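Local coordinates for protein ribulose-1,5-bisphosphate carboxylase/oxygenase large subunit (Rhodopseudomonas palustris, PDB 3QFW) that is a Rubisco-like protein, built on the fold of the enzymes that carboxylate ribulose 1,5-bisphosphate, and probably acts on a related sugar phosphate, at residues B[109-119]-B[308-316]; B[294-305]-B[332-340]. One frame throughout, in Å; residues are numbered along the deposited sequence.

In the fold
Both contacts lie at the alpha/beta barrel of the chain, and their centres are about 16 Å apart. Their segments alternate along the sequence: 109-119, 294-305, 308-316, 332-340. Contact 1 joins the approach to the barrel with the loop entering strand 315-319, whereas contact 2 sets helix 294-305 beside the end of helix 327-334 and the turn entering strand 339-341. Helix 294-305 runs directly into the loop of contact 1, and strand 315-319 leads on to helix 327-334 of contact 2. Two probable backbone hydrogen bonds tie them together, Cys314 N to Ala304 O at 2.8 Å and Met339 N to Pro316 O at 3.1 Å, making one continuous part of the barrel wall.

Contact 1 (B[109-119]-B[308-316]); sequences LTAFGGPRVGL and FGKLNACIP
At the end of the TIM barrel where its strands begin, the chain running from Leu109 to Leu119 lies along segment 308-316, a loop that runs into strand 315-319. Leu109, at the last turn of helix 106-112, puts methyl CD2 over the face of Phe308, 3.8 Å from the ring centroid and only 13° off the ring normal, a CH-pi contact. The same methyl lies 3.4 Å from Gly309 N, inside the type II' turn Phe308-Leu311, while Leu109 CG meets Leu311 CD1. Shortening Leu109 to an alanine removes that methyl and would probably open a gap between the Phe308 face and Leu311. With CG anti to its carbonyl carbon (chi1 -58°), Leu311 directs its other methyl, CD2, to 3.5 Å from Gly113 O, where helix 106-112 has just ended. Polar contacts take over further along. Asn312 ND2 donates to Pro115 O at 2.9 Å, with the donor tilted 32° from the carbonyl plane, and a water that donates to Gly113 O and Pro115 O accepts from Asn312 N. Pro115 O thus receives two donors, and the proline ring lies against the backbone carbonyl of Asn312, its CD 3.3 Å from Asn312 O. Asp279, just before strand 280-284, accepts from the amides of Val117 and Gly118 with the same carboxylate oxygen, OD1. Beyond it, Leu119 N donates to Ala313 O from above the carbonyl plane, and the Leu119 side chain crosses Ile315 at about a right angle, CD1 coming within 3.6 Å of Ile315 CG1.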
ATOM      1  N   LEU B 109      -8.257  -8.287  18.313  1.00 28.85           N
ATOM      2  CA  LEU B 109      -8.906  -9.352  17.567  1.00 31.90           C
ATOM      3  C   LEU B 109     -10.427  -9.196  17.619  1.00 31.94           C
ATOM      4  O   LEU B 109     -11.107  -9.432  16.634  1.00 30.96           O
ATOM      5  CB  LEU B 109      -8.462 -10.723  18.070  1.00 32.64           C
ATOM      6  CG  LEU B 109      -7.140 -11.242  17.490  1.00 32.99           C
ATOM      7  CD1 LEU B 109      -5.943 -10.319  17.802  1.00 31.44           C
ATOM      8  CD2 LEU B 109      -6.882 -12.685  17.955  1.00 31.90           C
ATOM      9  N   THR B 110     -10.958  -8.770  18.759  1.00 34.17           N
ATOM     10  CA  THR B 110     -12.410  -8.663  18.892  1.00 34.86           C
ATOM     11  C   THR B 110     -12.918  -7.484  18.074  1.00 34.58           C
ATOM     12  O   THR B 110     -13.964  -7.557  17.427  1.00 33.71           O
ATOM     13  CB  THR B 110     -12.857  -8.506  20.359  1.00 41.00           C
ATOM     14  OG1 THR B 110     -12.261  -9.533  21.158  1.00 38.73           O
ATOM     15  CG2 THR B 110     -14.368  -8.617  20.466  1.00 38.42           C
ATOM     16  N   ALA B 111     -12.156  -6.400  18.109  1.00 34.86           N
ATOM     17  CA  ALA B 111     -12.501  -5.188  17.377  1.00 33.79           C
ATOM     18  C   ALA B 111     -12.524  -5.432  15.871  1.00 31.94           C
ATOM     19  O   ALA B 111     -13.483  -5.070  15.196  1.00 31.89           O
ATOM     20  CB  ALA B 111     -11.539  -4.079  17.721  1.00 35.08           C
ATOM     21  N   PHE B 112     -11.468  -6.046  15.346  1.00 33.04           N
ATOM     22  CA  PHE B 112     -11.389  -6.318  13.908  1.00 31.64           C
ATOM     23  C   PHE B 112     -12.346  -7.439  13.469  1.00 31.52           C
ATOM     24  O   PHE B 112     -12.980  -7.345  12.418  1.00 31.59           O
ATOM     25  CB  PHE B 112      -9.941  -6.615  13.472  1.00 27.58           C
ATOM     26  CG  PHE B 112      -9.006  -5.424  13.570  1.00 30.75           C
ATOM     27  CD1 PHE B 112      -9.295  -4.232  12.913  1.00 32.74           C
ATOM     28  CD2 PHE B 112      -7.827  -5.511  14.293  1.00 27.68           C
ATOM     29  CE1 PHE B 112      -8.425  -3.129  12.989  1.00 30.13           C
ATOM     30  CE2 PHE B 112      -6.945  -4.414  14.379  1.00 27.68           C
ATOM     31  CZ  PHE B 112      -7.253  -3.225  13.720  1.00 28.18           C
ATOM     32  N   GLY B 113     -12.448  -8.502  14.268  1.00 33.97           N
ATOM     33  CA  GLY B 113     -13.476  -9.520  14.061  1.00 31.55           C
ATOM     34  C   GLY B 113     -13.186 -10.661  13.094  1.00 33.05           C
ATOM     35  O   GLY B 113     -13.928 -11.638  13.038  1.00 29.25           O
ATOM     36  N   GLY B 114     -12.112 -10.547  12.325  1.00 30.03           N
ATOM     37  CA  GLY B 114     -11.707 -11.620  11.437  1.00 30.72           C
ATOM     38  C   GLY B 114     -12.723 -12.007  10.382  1.00 28.75           C
ATOM     39  O   GLY B 114     -13.649 -11.253  10.086  1.00 32.41           O
ATOM     40  N   PRO B 115     -12.550 -13.196   9.789  1.00 28.12           N
ATOM     41  CA  PRO B 115     -13.407 -13.602   8.674  1.00 30.33           C
ATOM     42  C   PRO B 115     -14.852 -13.761   9.110  1.00 32.73           C
ATOM     43  O   PRO B 115     -15.117 -14.405  10.137  1.00 29.94           O
ATOM     44  CB  PRO B 115     -12.823 -14.957   8.258  1.00 28.52           C
ATOM     45  CG  PRO B 115     -11.408 -14.912   8.733  1.00 28.86           C
ATOM     46  CD  PRO B 115     -11.459 -14.155  10.023  1.00 27.87           C
ATOM     47  N   ARG B 116     -15.775 -13.174   8.349  1.00 30.73           N
ATOM     48  CA  ARG B 116     -17.195 -13.300   8.679  1.00 33.04           C
ATOM     49  C   ARG B 116     -17.779 -14.644   8.213  1.00 32.80           C
ATOM     50  O   ARG B 116     -18.778 -15.103   8.753  1.00 31.17           O
ATOM     51  CB  ARG B 116     -18.020 -12.140   8.101  1.00 27.26           C
ATOM     52  CG  ARG B 116     -17.392 -10.747   8.251  1.00 38.57           C
ATOM     53  CD  ARG B 116     -16.820 -10.523   9.626  1.00 33.30           C
ATOM     54  NE  ARG B 116     -17.055  -9.173  10.139  1.00 38.01           N
ATOM     55  CZ  ARG B 116     -16.109  -8.398  10.661  1.00 32.03           C
ATOM     56  NH1 ARG B 116     -14.856  -8.826  10.728  1.00 32.20           N
ATOM     57  NH2 ARG B 116     -16.415  -7.198  11.128  1.00 31.22           N
ATOM     58  N   VAL B 117     -17.167 -15.254   7.201  1.00 30.16           N
ATOM     59  CA  VAL B 117     -17.653 -16.522   6.659  1.00 29.60           C
ATOM     60  C   VAL B 117     -16.672 -17.635   7.012  1.00 30.38           C
ATOM     61  O   VAL B 117     -17.053 -18.683   7.546  1.00 29.44           O
ATOM     62  CB  VAL B 117     -17.824 -16.462   5.126  1.00 29.73           C
ATOM     63  CG1 VAL B 117     -18.194 -17.850   4.573  1.00 29.85           C
ATOM     64  CG2 VAL B 117     -18.864 -15.420   4.738  1.00 29.99           C
ATOM     65  N   GLY B 118     -15.403 -17.394   6.701  1.00 28.55           N
ATOM     66  CA  GLY B 118     -14.325 -18.273   7.098  1.00 31.53           C
ATOM     67  C   GLY B 118     -14.294 -19.617   6.383  1.00 28.08           C
ATOM     68  O   GLY B 118     -15.101 -19.907   5.487  1.00 28.22           O
ATOM     69  N   LEU B 119     -13.326 -20.432   6.781  1.00 29.53           N
ATOM     70  CA  LEU B 119     -13.125 -21.748   6.193  1.00 29.94           C
ATOM     71  C   LEU B 119     -14.396 -22.592   6.294  1.00 31.90           C
ATOM     72  O   LEU B 119     -14.811 -23.215   5.319  1.00 28.85           O
ATOM     73  CB  LEU B 119     -11.945 -22.453   6.872  1.00 30.89           C
ATOM     74  CG  LEU B 119     -11.712 -23.947   6.607  1.00 33.44           C
ATOM     75  CD1 LEU B 119     -11.471 -24.218   5.129  1.00 33.76           C
ATOM     76  CD2 LEU B 119     -10.541 -24.441   7.452  1.00 32.56           C
ATOM     77  N   PHE B 308      -6.595 -18.325  16.635  1.00 30.08           N
ATOM     78  CA  PHE B 308      -6.222 -16.918  16.614  1.00 35.03           C
ATOM     79  C   PHE B 308      -7.368 -16.210  17.328  1.00 31.07           C
ATOM     80  O   PHE B 308      -8.401 -15.914  16.727  1.00 30.33           O
ATOM     81  CB  PHE B 308      -6.095 -16.470  15.151  1.00 29.21           C
ATOM     82  CG  PHE B 308      -5.583 -15.061  14.969  1.00 30.78           C
ATOM     83  CD1 PHE B 308      -4.508 -14.582  15.708  1.00 29.64           C
ATOM     84  CD2 PHE B 308      -6.158 -14.230  14.018  1.00 29.27           C
ATOM     85  CE1 PHE B 308      -4.035 -13.282  15.514  1.00 32.53           C
ATOM     86  CE2 PHE B 308      -5.679 -12.924  13.826  1.00 28.60           C
ATOM     87  CZ  PHE B 308      -4.622 -12.469  14.578  1.00 27.43           C
ATOM     88  N   GLY B 309      -7.210 -15.985  18.628  1.00 32.54           N
ATOM     89  CA  GLY B 309      -8.350 -15.624  19.458  1.00 34.55           C
ATOM     90  C   GLY B 309      -9.577 -16.480  19.147  1.00 30.96           C
ATOM     91  O   GLY B 309      -9.473 -17.689  18.927  1.00 35.30           O
ATOM     92  N   LYS B 310     -10.740 -15.835  19.113  1.00 32.39           N
ATOM     93  CA  LYS B 310     -11.998 -16.472  18.744  1.00 35.38           C
ATOM     94  C   LYS B 310     -12.326 -16.332  17.255  1.00 32.70           C
ATOM     95  O   LYS B 310     -13.471 -16.546  16.855  1.00 33.89           O
ATOM     96  CB  LYS B 310     -13.139 -15.861  19.563  1.00 39.17           C
ATOM     97  CG  LYS B 310     -13.161 -16.290  21.026  1.00 45.16           C
ATOM     98  CD  LYS B 310     -14.006 -15.344  21.873  1.00 50.86           C
ATOM     99  CE  LYS B 310     -13.254 -14.049  22.166  1.00 51.36           C
ATOM    100  NZ  LYS B 310     -14.043 -13.092  23.002  1.00 53.53           N
ATOM    101  N   LEU B 311     -11.331 -15.981  16.438  1.00 31.63           N
ATOM    102  CA  LEU B 311     -11.571 -15.662  15.029  1.00 29.33           C
ATOM    103  C   LEU B 311     -11.662 -16.868  14.096  1.00 29.88           C
ATOM    104  O   LEU B 311     -10.894 -17.817  14.219  1.00 29.72           O
ATOM    105  CB  LEU B 311     -10.481 -14.722  14.513  1.00 28.27           C
ATOM    106  CG  LEU B 311     -10.385 -13.424  15.318  1.00 29.26           C
ATOM    107  CD1 LEU B 311      -9.469 -12.443  14.619  1.00 30.62           C
ATOM    108  CD2 LEU B 311     -11.768 -12.836  15.503  1.00 30.02           C
ATOM    109  N   ASN B 312     -12.579 -16.802  13.137  1.00 27.44           N
ATOM    110  CA  ASN B 312     -12.679 -17.848  12.118  1.00 30.66           C
ATOM    111  C   ASN B 312     -11.372 -18.012  11.346  1.00 33.10           C
ATOM    112  O   ASN B 312     -10.589 -17.060  11.207  1.00 30.85           O
ATOM    113  CB  ASN B 312     -13.805 -17.530  11.129  1.00 31.09           C
ATOM    114  CG  ASN B 312     -15.181 -17.699  11.733  1.00 33.28           C
ATOM    115  OD1 ASN B 312     -15.381 -18.531  12.622  1.00 32.53           O
ATOM    116  ND2 ASN B 312     -16.144 -16.918  11.249  1.00 32.20           N
ATOM    117  N   ALA B 313     -11.145 -19.217  10.841  1.00 30.07           N
ATOM    118  CA  ALA B 313     -10.021 -19.490   9.952  1.00 29.43           C
ATOM    119  C   ALA B 313     -10.283 -18.875   8.580  1.00 28.65           C
ATOM    120  O   ALA B 313     -11.433 -18.649   8.207  1.00 28.96           O
ATOM    121  CB  ALA B 313      -9.814 -21.015   9.823  1.00 30.63           C
ATOM    122  N   CYS B 314      -9.205 -18.595   7.849  1.00 26.95           N
ATOM    123  CA  CYS B 314      -9.251 -18.084   6.478  1.00 26.44           C
ATOM    124  C   CYS B 314      -8.638 -19.172   5.598  1.00 26.74           C
ATOM    125  O   CYS B 314      -7.612 -19.738   5.972  1.00 32.02           O
ATOM    126  CB  CYS B 314      -8.418 -16.780   6.402  1.00 25.19           C
ATOM    127  SG  CYS B 314      -8.005 -16.140   4.745  1.00 29.20           S
ATOM    128  N   ILE B 315      -9.248 -19.500   4.459  1.00 24.89           N
ATOM    129  CA  ILE B 315      -8.696 -20.581   3.629  1.00 27.71           C
ATOM    130  C   ILE B 315      -7.487 -20.115   2.823  1.00 26.86           C
ATOM    131  O   ILE B 315      -7.598 -19.213   2.000  1.00 27.85           O
ATOM    132  CB  ILE B 315      -9.708 -21.173   2.617  1.00 30.92           C
ATOM    133  CG1 ILE B 315     -11.119 -21.251   3.203  1.00 38.02           C
ATOM    134  CG2 ILE B 315      -9.228 -22.537   2.122  1.00 30.01           C
ATOM    135  CD1 ILE B 315     -11.979 -20.065   2.786  1.00 40.76           C
ATOM    136  N   PRO B 316      -6.329 -20.753   3.039  1.00 26.96           N
ATOM    137  CA  PRO B 316      -5.163 -20.411   2.222  1.00 25.90           C
ATOM    138  C   PRO B 316      -5.420 -20.838   0.788  1.00 29.38           C
ATOM    139  O   PRO B 316      -5.883 -21.957   0.549  1.00 29.42           O
ATOM    140  CB  PRO B 316      -4.031 -21.249   2.825  1.00 28.66           C
ATOM    141  CG  PRO B 316      -4.598 -21.896   4.066  1.00 35.77           C
ATOM    142  CD  PRO B 316      -6.083 -21.899   3.931  1.00 27.87           C
TER
HETATM  143  O   HOH W   1     -14.131 -14.378  12.614  1.00 30.57           O

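Contact 2 (B[294-305]-B[332-340]); sequences TASCLALAQAAR and RFYGQDVML. With SO4 (sulfate ion), chain F; SO4 (sulfate ion), chain G.
Phe333 meets helix 294-305 with the edge of its ring, CZ lying 3.4 Å from Thr294 O, which sits near the ring plane. Leu298 CB is 4.0 Å from Phe333 CZ. At the start of the helix Thr294 N donates to O4 of a sulfate ion, probably from the crystallisation liquor, at 2.6 Å. The Tyr334 ring takes Phe333 CD2 over the centre of one face, while its edge meets the helix at Ala301 CB, 3.9 Å from CD1. With CG anti to the carbonyl carbon (chi1 -71°), the tyrosine reaches along the helix until OH is 3.3 Å from Cys297 CB; that hydroxyl is hydrogen-bonded to Asn285. In the TIM barrel these are neighbouring helices of the outer layer: helix 294-305 packs beside the C-terminal end of helix 327-334, and the chain turns at Gly335, with positive phi, to enter strand 339-341. Arg305, in the last turn of helix 294-305, spans this turn. Its chain is extended from CG to NE, which carries the guanidinium past Ala301, whose CB lies over one face, offset toward the rim. NE and NH2 approach Asp337 O side-on and both donate to this one oxygen, NE at 2.7 Å and NH2 at 2.9 Å. NE is tilted 19° from the carbonyl plane, whereas NH2 stands 63° out of it. Tyr334 O also lies at the guanidinium edge, modelled too close to NH2 to be trusted in detail. The carboxylate of Asp337 makes its salt bridge with Arg123, through OD1.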
ATOM      1  N   THR B 294       9.216 -22.941   0.890  1.00 32.71           N
ATOM      2  CA  THR B 294       8.232 -23.860   1.420  1.00 31.31           C
ATOM      3  C   THR B 294       7.908 -23.476   2.857  1.00 29.45           C
ATOM      4  O   THR B 294       6.744 -23.522   3.270  1.00 30.22           O
ATOM      5  CB  THR B 294       8.714 -25.326   1.322  1.00 33.05           C
ATOM      6  OG1 THR B 294       9.991 -25.454   1.956  1.00 34.54           O
ATOM      7  CG2 THR B 294       8.850 -25.723  -0.130  1.00 37.38           C
ATOM      8  N   ALA B 295       8.931 -23.075   3.609  1.00 28.72           N
ATOM      9  CA  ALA B 295       8.744 -22.638   4.989  1.00 31.63           C
ATOM     10  C   ALA B 295       7.714 -21.515   5.090  1.00 33.47           C
ATOM     11  O   ALA B 295       6.802 -21.556   5.941  1.00 31.22           O
ATOM     12  CB  ALA B 295      10.072 -22.179   5.592  1.00 34.57           C
ATOM     13  N   SER B 296       7.876 -20.509   4.233  1.00 32.21           N
ATOM     14  CA  SER B 296       6.963 -19.378   4.204  1.00 29.61           C
ATOM     15  C   SER B 296       5.553 -19.788   3.828  1.00 25.69           C
ATOM     16  O   SER B 296       4.597 -19.349   4.447  1.00 26.62           O
ATOM     17  CB  SER B 296       7.467 -18.269   3.262  1.00 31.75           C
ATOM     18  OG  SER B 296       8.654 -17.689   3.775  1.00 34.82           O
ATOM     19  N   CYS B 297       5.416 -20.631   2.811  1.00 28.14           N
ATOM     20  CA  CYS B 297       4.085 -21.079   2.409  1.00 28.46           C
ATOM     21  C   CYS B 297       3.388 -21.835   3.539  1.00 28.63           C
ATOM     22  O   CYS B 297       2.198 -21.635   3.791  1.00 27.00           O
ATOM     23  CB  CYS B 297       4.146 -21.936   1.142  1.00 28.65           C
ATOM     24  SG  CYS B 297       4.638 -21.000  -0.334  1.00 33.33           S
ATOM     25  N   LEU B 298       4.128 -22.691   4.231  1.00 25.84           N
ATOM     26  CA  LEU B 298       3.520 -23.447   5.334  1.00 29.33           C
ATOM     27  C   LEU B 298       3.117 -22.502   6.470  1.00 29.71           C
ATOM     28  O   LEU B 298       2.020 -22.611   7.014  1.00 28.30           O
ATOM     29  CB  LEU B 298       4.457 -24.544   5.837  1.00 28.79           C
ATOM     30  CG  LEU B 298       3.792 -25.564   6.764  1.00 33.91           C
ATOM     31  CD1 LEU B 298       2.535 -26.147   6.121  1.00 29.16           C
ATOM     32  CD2 LEU B 298       4.764 -26.675   7.155  1.00 37.37           C
ATOM     33  N   ALA B 299       3.997 -21.554   6.803  1.00 30.66           N
ATOM     34  CA  ALA B 299       3.714 -20.588   7.868  1.00 26.37           C
ATOM     35  C   ALA B 299       2.500 -19.724   7.515  1.00 27.67           C
ATOM     36  O   ALA B 299       1.684 -19.396   8.371  1.00 27.31           O
ATOM     37  CB  ALA B 299       4.934 -19.719   8.129  1.00 33.39           C
ATOM     38  N   LEU B 300       2.406 -19.351   6.242  1.00 29.91           N
ATOM     39  CA  LEU B 300       1.273 -18.592   5.728  1.00 26.59           C
ATOM     40  C   LEU B 300      -0.031 -19.374   5.889  1.00 29.43           C
ATOM     41  O   LEU B 300      -1.031 -18.856   6.393  1.00 26.14           O
ATOM     42  CB  LEU B 300       1.524 -18.224   4.263  1.00 26.56           C
ATOM     43  CG  LEU B 300       0.482 -17.375   3.534  1.00 30.96           C
ATOM     44  CD1 LEU B 300      -0.272 -16.556   4.525  1.00 36.25           C
ATOM     45  CD2 LEU B 300       1.135 -16.466   2.467  1.00 26.73           C
ATOM     46  N   ALA B 301      -0.014 -20.634   5.459  1.00 26.79           N
ATOM     47  CA  ALA B 301      -1.172 -21.499   5.654  1.00 29.20           C
ATOM     48  C   ALA B 301      -1.586 -21.549   7.129  1.00 30.08           C
ATOM     49  O   ALA B 301      -2.769 -21.420   7.460  1.00 26.74           O
ATOM     50  CB  ALA B 301      -0.874 -22.904   5.115  1.00 26.37           C
ATOM     51  N   GLN B 302      -0.611 -21.726   8.016  1.00 28.95           N
ATOM     52  CA  GLN B 302      -0.901 -21.865   9.447  1.00 31.29           C
ATOM     53  C   GLN B 302      -1.417 -20.560  10.060  1.00 28.85           C
ATOM     54  O   GLN B 302      -2.322 -20.566  10.892  1.00 30.43           O
ATOM     55  CB  GLN B 302       0.336 -22.355  10.209  1.00 30.96           C
ATOM     56  CG  GLN B 302       0.759 -23.767   9.829  1.00 34.25           C
ATOM     57  CD  GLN B 302       2.148 -24.130  10.328  1.00 36.59           C
ATOM     58  OE1 GLN B 302       2.923 -23.266  10.725  1.00 42.10           O
ATOM     59  NE2 GLN B 302       2.471 -25.424  10.294  1.00 39.94           N
ATOM     60  N   ALA B 303      -0.843 -19.441   9.639  1.00 30.38           N
ATOM     61  CA  ALA B 303      -1.314 -18.153  10.122  1.00 29.81           C
ATOM     62  C   ALA B 303      -2.774 -17.947   9.711  1.00 27.88           C
ATOM     63  O   ALA B 303      -3.566 -17.360  10.449  1.00 27.14           O
ATOM     64  CB  ALA B 303      -0.437 -17.046   9.591  1.00 26.81           C
ATOM     65  N   ALA B 304      -3.139 -18.457   8.540  1.00 27.36           N
ATOM     66  CA  ALA B 304      -4.505 -18.304   8.054  1.00 27.54           C
ATOM     67  C   ALA B 304      -5.496 -19.198   8.813  1.00 29.48           C
ATOM     68  O   ALA B 304      -6.636 -18.799   9.056  1.00 29.87           O
ATOM     69  CB  ALA B 304      -4.568 -18.604   6.578  1.00 30.15           C
ATOM     70  N   ARG B 305      -5.038 -20.384   9.197  1.00 27.16           N
ATOM     71  CA  ARG B 305      -5.925 -21.465   9.666  1.00 31.12           C
ATOM     72  C   ARG B 305      -5.990 -21.667  11.169  1.00 33.26           C
ATOM     73  O   ARG B 305      -7.031 -22.067  11.708  1.00 31.94           O
ATOM     74  CB  ARG B 305      -5.427 -22.798   9.143  1.00 31.17           C
ATOM     75  CG  ARG B 305      -5.533 -23.093   7.692  1.00 34.09           C
ATOM     76  CD  ARG B 305      -4.771 -24.387   7.517  1.00 30.99           C
ATOM     77  NE  ARG B 305      -4.725 -24.868   6.152  1.00 39.53           N
ATOM     78  CZ  ARG B 305      -3.766 -25.657   5.688  1.00 34.66           C
ATOM     79  NH1 ARG B 305      -2.765 -26.029   6.481  1.00 37.71           N
ATOM     80  NH2 ARG B 305      -3.795 -26.046   4.425  1.00 37.28           N
ATOM     81  N   ARG B 332      -0.752 -33.063   0.164  1.00 29.51           N
ATOM     82  CA  ARG B 332       0.135 -33.606   1.192  1.00 31.04           C
ATOM     83  C   ARG B 332       0.766 -32.444   1.955  1.00 29.04           C
ATOM     84  O   ARG B 332       0.858 -32.457   3.182  1.00 28.02           O
ATOM     85  CB  ARG B 332       1.228 -34.476   0.576  1.00 31.79           C
ATOM     86  CG  ARG B 332       0.730 -35.836   0.079  1.00 27.62           C
ATOM     87  CD  ARG B 332       1.786 -36.557  -0.773  1.00 34.54           C
ATOM     88  NE  ARG B 332       1.198 -37.688  -1.502  1.00 30.70           N
ATOM     89  CZ  ARG B 332       1.437 -37.966  -2.780  1.00 32.69           C
ATOM     90  NH1 ARG B 332       2.266 -37.211  -3.491  1.00 37.55           N
ATOM     91  NH2 ARG B 332       0.841 -38.994  -3.358  1.00 31.06           N
ATOM     92  N   PHE B 333       1.202 -31.439   1.207  1.00 28.32           N
ATOM     93  CA  PHE B 333       1.872 -30.296   1.808  1.00 30.40           C
ATOM     94  C   PHE B 333       0.952 -29.506   2.730  1.00 31.00           C
ATOM     95  O   PHE B 333       1.294 -29.224   3.880  1.00 32.05           O
ATOM     96  CB  PHE B 333       2.418 -29.361   0.725  1.00 30.41           C
ATOM     97  CG  PHE B 333       3.305 -28.280   1.273  1.00 32.96           C
ATOM     98  CD1 PHE B 333       4.624 -28.557   1.589  1.00 30.57           C
ATOM     99  CD2 PHE B 333       2.814 -27.002   1.499  1.00 32.59           C
ATOM    100  CE1 PHE B 333       5.450 -27.578   2.108  1.00 32.75           C
ATOM    101  CE2 PHE B 333       3.629 -26.016   2.016  1.00 35.13           C
ATOM    102  CZ  PHE B 333       4.948 -26.296   2.319  1.00 38.76           C
ATOM    103  N   TYR B 334      -0.220 -29.149   2.217  1.00 29.79           N
ATOM    104  CA  TYR B 334      -1.103 -28.228   2.919  1.00 31.11           C
ATOM    105  C   TYR B 334      -2.177 -28.897   3.760  1.00 33.31           C
ATOM    106  O   TYR B 334      -2.811 -28.254   4.591  1.00 30.79           O
ATOM    107  CB  TYR B 334      -1.780 -27.284   1.917  1.00 30.98           C
ATOM    108  CG  TYR B 334      -0.860 -26.256   1.291  1.00 32.64           C
ATOM    109  CD1 TYR B 334      -0.387 -25.181   2.035  1.00 33.18           C
ATOM    110  CD2 TYR B 334      -0.493 -26.341  -0.048  1.00 31.17           C
ATOM    111  CE1 TYR B 334       0.448 -24.229   1.474  1.00 34.40           C
ATOM    112  CE2 TYR B 334       0.349 -25.383  -0.627  1.00 31.23           C
ATOM    113  CZ  TYR B 334       0.812 -24.327   0.148  1.00 34.43           C
ATOM    114  OH  TYR B 334       1.644 -23.365  -0.398  1.00 32.02           O
ATOM    115  N   GLY B 335      -2.392 -30.193   3.559  1.00 30.84           N
ATOM    116  CA  GLY B 335      -3.560 -30.810   4.146  1.00 32.49           C
ATOM    117  C   GLY B 335      -4.740 -30.406   3.289  1.00 30.32           C
ATOM    118  O   GLY B 335      -4.561 -29.751   2.262  1.00 32.90           O
ATOM    119  N   GLN B 336      -5.945 -30.773   3.713  1.00 29.99           N
ATOM    120  CA  GLN B 336      -7.134 -30.586   2.884  1.00 31.83           C
ATOM    121  C   GLN B 336      -7.878 -29.281   3.158  1.00 33.71           C
ATOM    122  O   GLN B 336      -8.828 -28.953   2.453  1.00 30.31           O
ATOM    123  CB  GLN B 336      -8.088 -31.779   3.032  1.00 32.56           C
ATOM    124  CG  GLN B 336      -7.529 -33.071   2.476  1.00 34.89           C
ATOM    125  CD  GLN B 336      -8.418 -34.266   2.769  1.00 37.25           C
ATOM    126  OE1 GLN B 336      -9.629 -34.127   2.949  1.00 37.95           O
ATOM    127  NE2 GLN B 336      -7.819 -35.446   2.828  1.00 42.24           N
ATOM    128  N   ASP B 337      -7.449 -28.553   4.187  1.00 30.97           N
ATOM    129  CA  ASP B 337      -8.016 -27.238   4.483  1.00 30.40           C
ATOM    130  C   ASP B 337      -7.310 -26.163   3.646  1.00 32.06           C
ATOM    131  O   ASP B 337      -6.565 -25.324   4.162  1.00 31.05           O
ATOM    132  CB  ASP B 337      -7.913 -26.919   5.972  1.00 31.36           C
ATOM    133  CG  ASP B 337      -8.948 -27.655   6.809  1.00 35.25           C
ATOM    134  OD1 ASP B 337      -9.956 -28.144   6.249  1.00 34.45           O
ATOM    135  OD2 ASP B 337      -8.754 -27.729   8.042  1.00 31.39           O
ATOM    136  N   VAL B 338      -7.566 -26.206   2.345  1.00 30.24           N
ATOM    137  CA  VAL B 338      -6.843 -25.403   1.371  1.00 27.59           C
ATOM    138  C   VAL B 338      -7.699 -25.312   0.117  1.00 32.28           C
ATOM    139  O   VAL B 338      -8.492 -26.218  -0.168  1.00 31.42           O
ATOM    140  CB  VAL B 338      -5.492 -26.060   1.021  1.00 30.60           C
ATOM    141  CG1 VAL B 338      -5.715 -27.389   0.291  1.00 27.98           C
ATOM    142  CG2 VAL B 338      -4.618 -25.125   0.185  1.00 28.76           C
ATOM    143  N   MET B 339      -7.570 -24.214  -0.618  1.00 27.75           N
ATOM    144  CA  MET B 339      -8.215 -24.097  -1.926  1.00 30.97           C
ATOM    145  C   MET B 339      -7.146 -23.923  -3.010  1.00 33.58           C
ATOM    146  O   MET B 339      -6.461 -22.895  -3.062  1.00 29.49           O
ATOM    147  CB  MET B 339      -9.204 -22.923  -1.938  1.00 32.78           C
ATOM    148  CG  MET B 339     -10.034 -22.778  -3.223  1.00 31.06           C
ATOM    149  SD  MET B 339     -11.499 -21.725  -3.021  1.00 23.43           S
ATOM    150  CE  MET B 339     -10.747 -20.203  -2.405  1.00 29.69           C
ATOM    151  N   LEU B 340      -6.992 -24.931  -3.864  1.00 28.21           N
ATOM    152  CA  LEU B 340      -5.982 -24.877  -4.919  1.00 28.72           C
ATOM    153  C   LEU B 340      -6.434 -24.030  -6.104  1.00 31.14           C
ATOM    154  O   LEU B 340      -7.448 -24.303  -6.735  1.00 31.52           O
ATOM    155  CB  LEU B 340      -5.609 -26.293  -5.390  1.00 29.09           C
ATOM    156  CG  LEU B 340      -5.154 -27.279  -4.311  1.00 29.07           C
ATOM    157  CD1 LEU B 340      -4.882 -28.640  -4.928  1.00 29.03           C
ATOM    158  CD2 LEU B 340      -3.932 -26.786  -3.553  1.00 28.53           C
TER
HETATM  159  S   SO4 F 379      12.754 -23.987  -0.317  1.00 51.86           S
HETATM  160  O1  SO4 F 379      12.977 -25.204  -1.099  1.00 51.22           O
HETATM  161  O2  SO4 F 379      13.550 -22.909  -0.906  1.00 50.25           O
HETATM  162  O3  SO4 F 379      13.133 -24.185   1.083  1.00 48.07           O
HETATM  163  O4  SO4 F 379      11.336 -23.649  -0.377  1.00 43.35           O
HETATM  164  S   SO4 G 380       1.582 -38.342  -7.428  1.00 59.89           S
HETATM  165  O1  SO4 G 380       0.352 -37.679  -7.862  1.00 52.27           O
HETATM  166  O2  SO4 G 380       2.377 -38.679  -8.610  1.00 57.74           O
HETATM  167  O3  SO4 G 380       1.268 -39.559  -6.692  1.00 48.88           O
HETATM  168  O4  SO4 G 380       2.338 -37.444  -6.553  1.00 50.96           O